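Local coordinates for xyloglucan-specific endo-beta-1,4-glucanase (Uncultured bacterium, PDB 4W88), which hydrolyses internal beta-1,4-glucosidic linkages in the backbone of the plant cell-wall polysaccharide xyloglucan, as a member of glycoside hydrolase family 5, at residues P40-Q44 with E45-T49; E211-D215 with P216-V220; D330-D333 with A334-H338. The protein carries 1 engineered substitution. One frame throughout, in Å; residues are numbered along the deposited sequence.

Interaction 1 of 3, residues P40-Q44 with E45-T49; sequences PKTTQ and EIVDT
Q44 and D48 meet one helical turn apart, where an N-capped helix starts at the outside of the TIM barrel. T43 is the N-cap: its OG1 accepts from I46 N at 3.0 Å, while T43 O takes the N-H of V47, the first bond of the helical ladder.

Along the Q44 side chain, CB stays beside the start of the helix, 3.2 Å from the backbone N of E45. CG is anti to the backbone N (chi1 -177°), and the bend at chi2 (71°) brings the side chain across that of D48 at about a right angle: CG lies 3.7 Å from D48 OD1 and CD 3.8 Å from the same oxygen. At the tip, NE2 donates to D48 OD1 over 3.0 Å, reaching it on the syn side but out of the carboxylate plane; the amide and carboxylate planes are inclined by 23° to each other. NE2 also donates to Y90 O, and OE1 accepts from N93, so both ends of the amide are engaged and its flip is fixed. Were D48 replaced by an alanine, NE2 would probably lose its carboxylate mate and the amide be held less firmly, by its bonds to Y90 O and N93.

Beside the cap bond, I46 CG1 lies 3.3 Å from T43 OG1. On the buried flank, T42 CG2 touches V47 CG2 at 4.1 Å.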
loop_
_atom_site.group_PDB
_atom_site.type_symbol
_atom_site.label_atom_id
_atom_site.label_comp_id
_atom_site.label_asym_id
_atom_site.label_seq_id
_atom_site.Cartn_x
_atom_site.Cartn_y
_atom_site.Cartn_z
ATOM N N PRO A 40 11.714 -13.220 8.922
ATOM C CA PRO A 40 12.902 -13.787 8.252
ATOM C C PRO A 40 13.261 -13.051 6.964
ATOM O O PRO A 40 12.419 -12.342 6.357
ATOM C CB PRO A 40 12.450 -15.195 7.910
ATOM C CG PRO A 40 10.962 -15.083 7.762
ATOM C CD PRO A 40 10.498 -14.026 8.722
ATOM N N LYS A 41 14.472 -13.193 6.525
ATOM C CA LYS A 41 14.874 -12.595 5.265
ATOM C C LYS A 41 13.958 -13.188 4.136
ATOM O O LYS A 41 13.703 -14.419 4.053
ATOM C CB LYS A 41 16.325 -12.884 5.001
ATOM C CG LYS A 41 16.850 -12.326 3.690
ATOM C CD LYS A 41 18.369 -12.463 3.511
ATOM C CE LYS A 41 18.676 -12.014 2.088
ATOM N NZ LYS A 41 20.085 -12.208 1.836
ATOM N N THR A 42 13.460 -12.320 3.263
ATOM C CA THR A 42 12.549 -12.763 2.198
ATOM C C THR A 42 13.337 -13.639 1.223
ATOM O O THR A 42 14.551 -13.372 0.907
ATOM C CB THR A 42 11.969 -11.523 1.495
ATOM O OG1 THR A 42 11.420 -10.647 2.483
ATOM C CG2 THR A 42 10.866 -11.893 0.579
ATOM N N THR A 43 12.658 -14.664 0.745
ATOM C CA THR A 43 13.245 -15.577 -0.236
ATOM C C THR A 43 12.315 -15.714 -1.473
ATOM O O THR A 43 11.117 -15.346 -1.415
ATOM C CB THR A 43 13.373 -16.960 0.334
ATOM O OG1 THR A 43 12.050 -17.419 0.677
ATOM C CG2 THR A 43 14.292 -16.962 1.514
ATOM N N GLN A 44 12.878 -16.213 -2.585
ATOM C CA GLN A 44 12.084 -16.555 -3.755
ATOM C C GLN A 44 10.883 -17.479 -3.384
ATOM O O GLN A 44 9.783 -17.285 -3.856
ATOM C CB GLN A 44 12.956 -17.181 -4.842
ATOM C CG GLN A 44 12.238 -17.516 -6.138
ATOM C CD GLN A 44 11.876 -16.308 -6.908
ATOM O OE1 GLN A 44 12.756 -15.595 -7.412
ATOM N NE2 GLN A 44 10.619 -16.049 -7.014
ATOM N N GLU A 45 11.133 -18.435 -2.481
ATOM C CA GLU A 45 10.151 -19.388 -2.067
ATOM C C GLU A 45 8.987 -18.726 -1.325
ATOM O O GLU A 45 7.813 -19.130 -1.500
ATOM C CB GLU A 45 10.751 -20.477 -1.181
ATOM C CG GLU A 45 11.712 -21.417 -1.911
ATOM C CD GLU A 45 13.168 -20.972 -1.920
ATOM O OE1 GLU A 45 13.499 -19.781 -1.665
ATOM O OE2 GLU A 45 14.053 -21.834 -2.189
ATOM N N ILE A 46 9.284 -17.751 -0.460
ATOM C CA ILE A 46 8.202 -17.037 0.226
ATOM C C ILE A 46 7.273 -16.388 -0.829
ATOM O O ILE A 46 6.050 -16.474 -0.766
ATOM C CB ILE A 46 8.798 -16.012 1.224
ATOM C CG1 ILE A 46 9.302 -16.779 2.470
ATOM C CG2 ILE A 46 7.751 -15.004 1.623
ATOM C CD1 ILE A 46 10.203 -16.015 3.389
ATOM N N VAL A 47 7.868 -15.670 -1.773
ATOM C CA VAL A 47 7.111 -14.970 -2.800
ATOM C C VAL A 47 6.344 -15.983 -3.658
ATOM O O VAL A 47 5.160 -15.758 -3.987
ATOM C CB VAL A 47 8.031 -14.010 -3.596
ATOM C CG1 VAL A 47 7.338 -13.411 -4.803
ATOM C CG2 VAL A 47 8.558 -12.897 -2.680
ATOM N N ASP A 48 6.999 -17.083 -4.043
ATOM C CA ASP A 48 6.330 -18.155 -4.788
ATOM C C ASP A 48 5.065 -18.644 -4.109
ATOM O O ASP A 48 4.021 -18.883 -4.714
ATOM C CB ASP A 48 7.209 -19.389 -4.983
ATOM C CG ASP A 48 8.431 -19.210 -5.813
ATOM O OD1 ASP A 48 8.595 -18.217 -6.572
ATOM O OD2 ASP A 48 9.301 -20.149 -5.655
ATOM N N THR A 49 5.146 -18.794 -2.797
ATOM C CA THR A 49 4.056 -19.383 -2.031
ATOM C C THR A 49 2.845 -18.464 -2.052
ATOM O O THR A 49 1.686 -18.913 -2.168
ATOM C CB THR A 49 4.525 -19.643 -0.571
ATOM O OG1 THR A 49 5.689 -20.467 -0.571
ATOM C CG2 THR A 49 3.477 -20.283 0.273
#

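Interaction 2 of 3, residues E211-D215 with P216-V220; sequences EIPSD and PNIAV
The carboxylate of D215 is the flat group on which P216, N217 and I218 converge, in an Asx turn that leads into barrel strand 218-223. One face is approached by the proline: P216 CD stands 3.8 Å from D215 CG and well off the carboxylate plane. From the opposite face comes I218, whose CG2 sits above D215 OD1 at 3.9 Å. At the oxygen end the backbone N of N217 meets OD1 nearly along the C-O direction, at 2.9 Å with an N-H...O angle of 153°. This bond from residue i+2 to the side-chain oxygen of residue i defines the Asx turn.

D215 CG lies anti to its own backbone N (chi1 -174°), a setting that carries the carboxylate forward along the chain to N217. The other oxygen, OD2, forms a salt bridge with R182 of helix 164-182, so the group is gripped at both oxygens and its rotation is fixed. P216 occupies the middle position of the turn, and its ring N, without a hydrogen, lies 3.1 Å from D215 OD1 without bonding.

Just past the turn, I218 CG1 packs 3.5 Å from D215 O, and I218 CD1 meets P213 CD at 4.2 Å. The backbone carbonyls of P213 and D215 are both bound by R2, and I178 touches the side chains of P213, D215 and I218, joining the loop to the N-terminal segment and to helix 164-182.

One water bridges the D215 and N217 side chains on the proline's side of the carboxylate: it donates to D215 OD1 at 3.0 Å and accepts from N217 ND2 at 3.0 Å.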
loop_
_atom_site.group_PDB
_atom_site.type_symbol
_atom_site.label_atom_id
_atom_site.label_comp_id
_atom_site.label_asym_id
_atom_site.label_seq_id
_atom_site.Cartn_x
_atom_site.Cartn_y
_atom_site.Cartn_z
ATOM N N GLU A 211 -6.593 16.505 -5.766
ATOM C CA GLU A 211 -6.393 16.900 -7.169
ATOM C C GLU A 211 -6.109 15.691 -8.007
ATOM O O GLU A 211 -5.292 14.830 -7.622
ATOM C CB GLU A 211 -5.195 17.821 -7.257
ATOM C CG GLU A 211 -5.006 18.473 -8.576
ATOM C CD GLU A 211 -3.848 19.437 -8.558
ATOM O OE1 GLU A 211 -3.519 20.018 -7.478
ATOM O OE2 GLU A 211 -3.247 19.572 -9.640
ATOM N N ILE A 212 -6.785 15.585 -9.142
ATOM C CA ILE A 212 -6.558 14.440 -10.002
ATOM C C ILE A 212 -5.604 14.867 -11.116
ATOM O O ILE A 212 -5.932 15.710 -11.943
ATOM C CB ILE A 212 -7.873 13.964 -10.635
ATOM C CG1 ILE A 212 -8.940 13.701 -9.557
ATOM C CG2 ILE A 212 -7.639 12.781 -11.564
ATOM C CD1 ILE A 212 -8.537 12.689 -8.526
ATOM N N PRO A 213 -4.442 14.230 -11.217
ATOM C CA PRO A 213 -3.535 14.581 -12.296
ATOM C C PRO A 213 -4.094 14.370 -13.692
ATOM O O PRO A 213 -4.853 13.426 -13.938
ATOM C CB PRO A 213 -2.392 13.597 -12.095
ATOM C CG PRO A 213 -2.469 13.210 -10.654
ATOM C CD PRO A 213 -3.905 13.117 -10.421
ATOM N N SER A 214 -3.702 15.253 -14.614
ATOM C CA SER A 214 -4.048 15.028 -16.011
ATOM C C SER A 214 -3.287 13.811 -16.607
ATOM O O SER A 214 -3.698 13.249 -17.662
ATOM C CB SER A 214 -3.886 16.324 -16.825
ATOM O OG SER A 214 -2.527 16.707 -16.706
ATOM N N ASP A 215 -2.205 13.352 -15.986
ATOM C CA ASP A 215 -1.469 12.171 -16.492
ATOM C C ASP A 215 -2.461 11.000 -16.543
ATOM O O ASP A 215 -3.130 10.707 -15.561
ATOM C CB ASP A 215 -0.327 11.904 -15.545
ATOM C CG ASP A 215 0.609 10.828 -15.987
ATOM O OD1 ASP A 215 0.180 9.705 -16.271
ATOM O OD2 ASP A 215 1.810 11.097 -15.916
ATOM N N PRO A 216 -2.539 10.338 -17.694
ATOM C CA PRO A 216 -3.575 9.275 -17.864
ATOM C C PRO A 216 -3.201 7.942 -17.250
ATOM O O PRO A 216 -4.029 7.027 -17.219
ATOM C CB PRO A 216 -3.670 9.140 -19.381
ATOM C CG PRO A 216 -2.299 9.554 -19.867
ATOM C CD PRO A 216 -1.789 10.614 -18.938
ATOM N N ASN A 217 -1.947 7.848 -16.786
ATOM C CA ASN A 217 -1.395 6.610 -16.228
ATOM C C ASN A 217 -1.176 6.649 -14.724
ATOM O O ASN A 217 -0.129 6.207 -14.214
ATOM C CB ASN A 217 -0.139 6.170 -16.980
ATOM C CG ASN A 217 -0.475 5.766 -18.403
ATOM O OD1 ASN A 217 -1.288 4.917 -18.636
ATOM N ND2 ASN A 217 0.155 6.385 -19.353
ATOM N N ILE A 218 -2.236 7.071 -14.042
ATOM C CA ILE A 218 -2.238 7.103 -12.608
ATOM C C ILE A 218 -3.388 6.322 -12.023
ATOM O O ILE A 218 -4.392 5.991 -12.695
ATOM C CB ILE A 218 -2.206 8.544 -12.066
ATOM C CG1 ILE A 218 -3.492 9.306 -12.380
ATOM C CG2 ILE A 218 -0.998 9.256 -12.576
ATOM C CD1 ILE A 218 -4.639 9.051 -11.408
ATOM N N ALA A 219 -3.245 6.013 -10.738
ATOM C CA ALA A 219 -4.356 5.477 -9.930
ATOM C C ALA A 219 -4.274 6.138 -8.556
ATOM O O ALA A 219 -3.231 6.665 -8.180
ATOM C CB ALA A 219 -4.275 3.927 -9.794
ATOM N N VAL A 220 -5.378 6.051 -7.835
ATOM C CA VAL A 220 -5.506 6.576 -6.491
ATOM C C VAL A 220 -5.609 5.403 -5.461
ATOM O O VAL A 220 -6.457 4.517 -5.618
ATOM C CB VAL A 220 -6.701 7.502 -6.327
ATOM C CG1 VAL A 220 -6.786 7.988 -4.871
ATOM C CG2 VAL A 220 -6.584 8.672 -7.314
HETATM O O HOH W 1 1.794 8.746 -18.657
#

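Interaction 3 of 3, residues D330-D333 with A334-H338; sequences DIVD and AYVNH
Y335 lays its ring alongside I331, one turn earlier on the same helix, with CE2 3.8 Å from I331 CG2 and the two side chains pointing the same way. Y335 CG is placed anti to the carbonyl carbon (chi1 -80°), which sends the ring back along the helix toward I331; its CD2 comes within 3.6 Å of I331 O, the carbonyl that also accepts from Y335 N. W286 and I287 of helix 280-295 touch the tyrosine from outside the pair.

A second, looser i to i+4 pair runs along another flank, V332 CG1 to V336 CG1 at 4.4 Å, and both valines also touch R53 of helix 44-53. The backbone bond beneath them is nearly straight: V336 N reaches V332 O at 2.9 Å with an N-H...O angle of 173°. D333 turns its carboxylate to R53 in a salt bridge.

Helical geometry fails at N337. Its N still donates to D333 O at 2.9 Å, but its side-chain OD1 near that carbonyl is a second acceptor and adds no bond. H338 N then turns back to Y335 O at 3.2 Å, and the imidazole bonds through ND1 to D295 and through NE2 to N13 O.

Following the eighth strand and lying against helices 44-53 and 280-295, this segment occupies the place of the last helix of a (beta/alpha)8 barrel.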
loop_
_atom_site.group_PDB
_atom_site.type_symbol
_atom_site.label_atom_id
_atom_site.label_comp_id
_atom_site.label_asym_id
_atom_site.label_seq_id
_atom_site.Cartn_x
_atom_site.Cartn_y
_atom_site.Cartn_z
ATOM N N ASP A 330 -8.878 -21.103 5.986
ATOM C CA ASP A 330 -10.256 -20.635 5.700
ATOM C C ASP A 330 -10.320 -19.130 5.363
ATOM O O ASP A 330 -11.022 -18.696 4.436
ATOM C CB ASP A 330 -11.165 -20.924 6.885
ATOM C CG ASP A 330 -11.524 -22.394 7.033
ATOM O OD1 ASP A 330 -11.227 -23.219 6.169
ATOM O OD2 ASP A 330 -12.184 -22.710 8.002
ATOM N N ILE A 331 -9.610 -18.314 6.154
ATOM C CA ILE A 331 -9.470 -16.893 5.835
ATOM C C ILE A 331 -8.839 -16.667 4.467
ATOM O O ILE A 331 -9.349 -15.898 3.613
ATOM C CB ILE A 331 -8.681 -16.142 6.935
ATOM C CG1 ILE A 331 -9.509 -16.134 8.239
ATOM C CG2 ILE A 331 -8.338 -14.714 6.522
ATOM C CD1 ILE A 331 -8.847 -15.538 9.451
ATOM N N VAL A 332 -7.765 -17.387 4.221
ATOM C CA VAL A 332 -7.039 -17.234 2.958
ATOM C C VAL A 332 -7.883 -17.614 1.752
ATOM O O VAL A 332 -7.897 -16.873 0.747
ATOM C CB VAL A 332 -5.674 -17.896 3.024
ATOM C CG1 VAL A 332 -4.963 -17.881 1.670
ATOM C CG2 VAL A 332 -4.830 -17.180 4.045
ATOM N N ASP A 333 -8.630 -18.739 1.886
ATOM C CA ASP A 333 -9.492 -19.203 0.814
ATOM C C ASP A 333 -10.520 -18.072 0.473
ATOM O O ASP A 333 -10.831 -17.803 -0.695
ATOM C CB ASP A 333 -10.293 -20.409 1.277
ATOM C CG ASP A 333 -9.535 -21.739 1.254
ATOM O OD1 ASP A 333 -8.405 -21.812 0.781
ATOM O OD2 ASP A 333 -10.068 -22.743 1.808
ATOM N N ALA A 334 -11.089 -17.434 1.516
ATOM C CA ALA A 334 -12.100 -16.402 1.253
ATOM C C ALA A 334 -11.531 -15.226 0.424
ATOM O O ALA A 334 -12.172 -14.625 -0.455
ATOM C CB ALA A 334 -12.639 -15.896 2.571
ATOM N N TYR A 335 -10.257 -14.935 0.660
ATOM C CA TYR A 335 -9.591 -13.871 -0.103
ATOM C C TYR A 335 -9.317 -14.312 -1.530
ATOM O O TYR A 335 -9.740 -13.672 -2.473
ATOM C CB TYR A 335 -8.248 -13.499 0.540
ATOM C CG TYR A 335 -8.334 -12.548 1.759
ATOM C CD1 TYR A 335 -9.073 -11.364 1.700
ATOM C CD2 TYR A 335 -7.602 -12.820 2.942
ATOM C CE1 TYR A 335 -9.145 -10.515 2.786
ATOM C CE2 TYR A 335 -7.660 -11.948 4.040
ATOM C CZ TYR A 335 -8.393 -10.779 3.938
ATOM O OH TYR A 335 -8.488 -9.894 5.000
ATOM N N VAL A 336 -8.585 -15.406 -1.671
ATOM C CA VAL A 336 -8.167 -15.754 -3.009
ATOM C C VAL A 336 -9.321 -16.199 -3.946
ATOM O O VAL A 336 -9.185 -16.134 -5.194
ATOM C CB VAL A 336 -6.991 -16.745 -3.018
ATOM C CG1 VAL A 336 -5.776 -16.180 -2.279
ATOM C CG2 VAL A 336 -7.335 -18.064 -2.380
ATOM N N ASN A 337 -10.398 -16.702 -3.337
ATOM C CA ASN A 337 -11.529 -17.151 -4.088
ATOM C C ASN A 337 -12.634 -16.145 -4.126
ATOM O O ASN A 337 -13.772 -16.458 -4.468
ATOM C CB ASN A 337 -12.061 -18.496 -3.564
ATOM C CG ASN A 337 -11.025 -19.594 -3.624
ATOM O OD1 ASN A 337 -10.843 -20.335 -2.713
ATOM N ND2 ASN A 337 -10.444 -19.748 -4.718
ATOM N N HIS A 338 -12.315 -14.915 -3.820
ATOM C CA HIS A 338 -13.335 -13.891 -3.696
ATOM C C HIS A 338 -14.224 -13.774 -4.909
ATOM O O HIS A 338 -15.378 -13.418 -4.791
ATOM C CB HIS A 338 -12.700 -12.543 -3.345
ATOM C CG HIS A 338 -11.970 -11.902 -4.473
ATOM N ND1 HIS A 338 -12.564 -10.969 -5.292
ATOM C CD2 HIS A 338 -10.713 -12.073 -4.947
ATOM C CE1 HIS A 338 -11.695 -10.545 -6.185
ATOM N NE2 HIS A 338 -10.570 -11.229 -6.019
#

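In the fold
All three contacts lie toward the periphery of one TIM barrel, two at outer helices and one where a loop enters strand 218-223, with centres 17 to 20 Å from the chain centre. Interactions 1 and 2 lie on opposite sides of it, 33 Å between centres. Interaction 3 is nearer to interaction 1 (20 Å between centres, about 8 Å between nearest atoms), and helix 44-53 links them: it starts in interaction 1 and brings R53 to D333. Interaction 2, 31 Å from interaction 3 between centres, opens strand 218-223, beyond which Y225, Y228 and Y232 line the glycan pocket. The N217 side chain is about 9 Å from a bound magnesium ion, that of Y335 about 13 Å from a glucose unit.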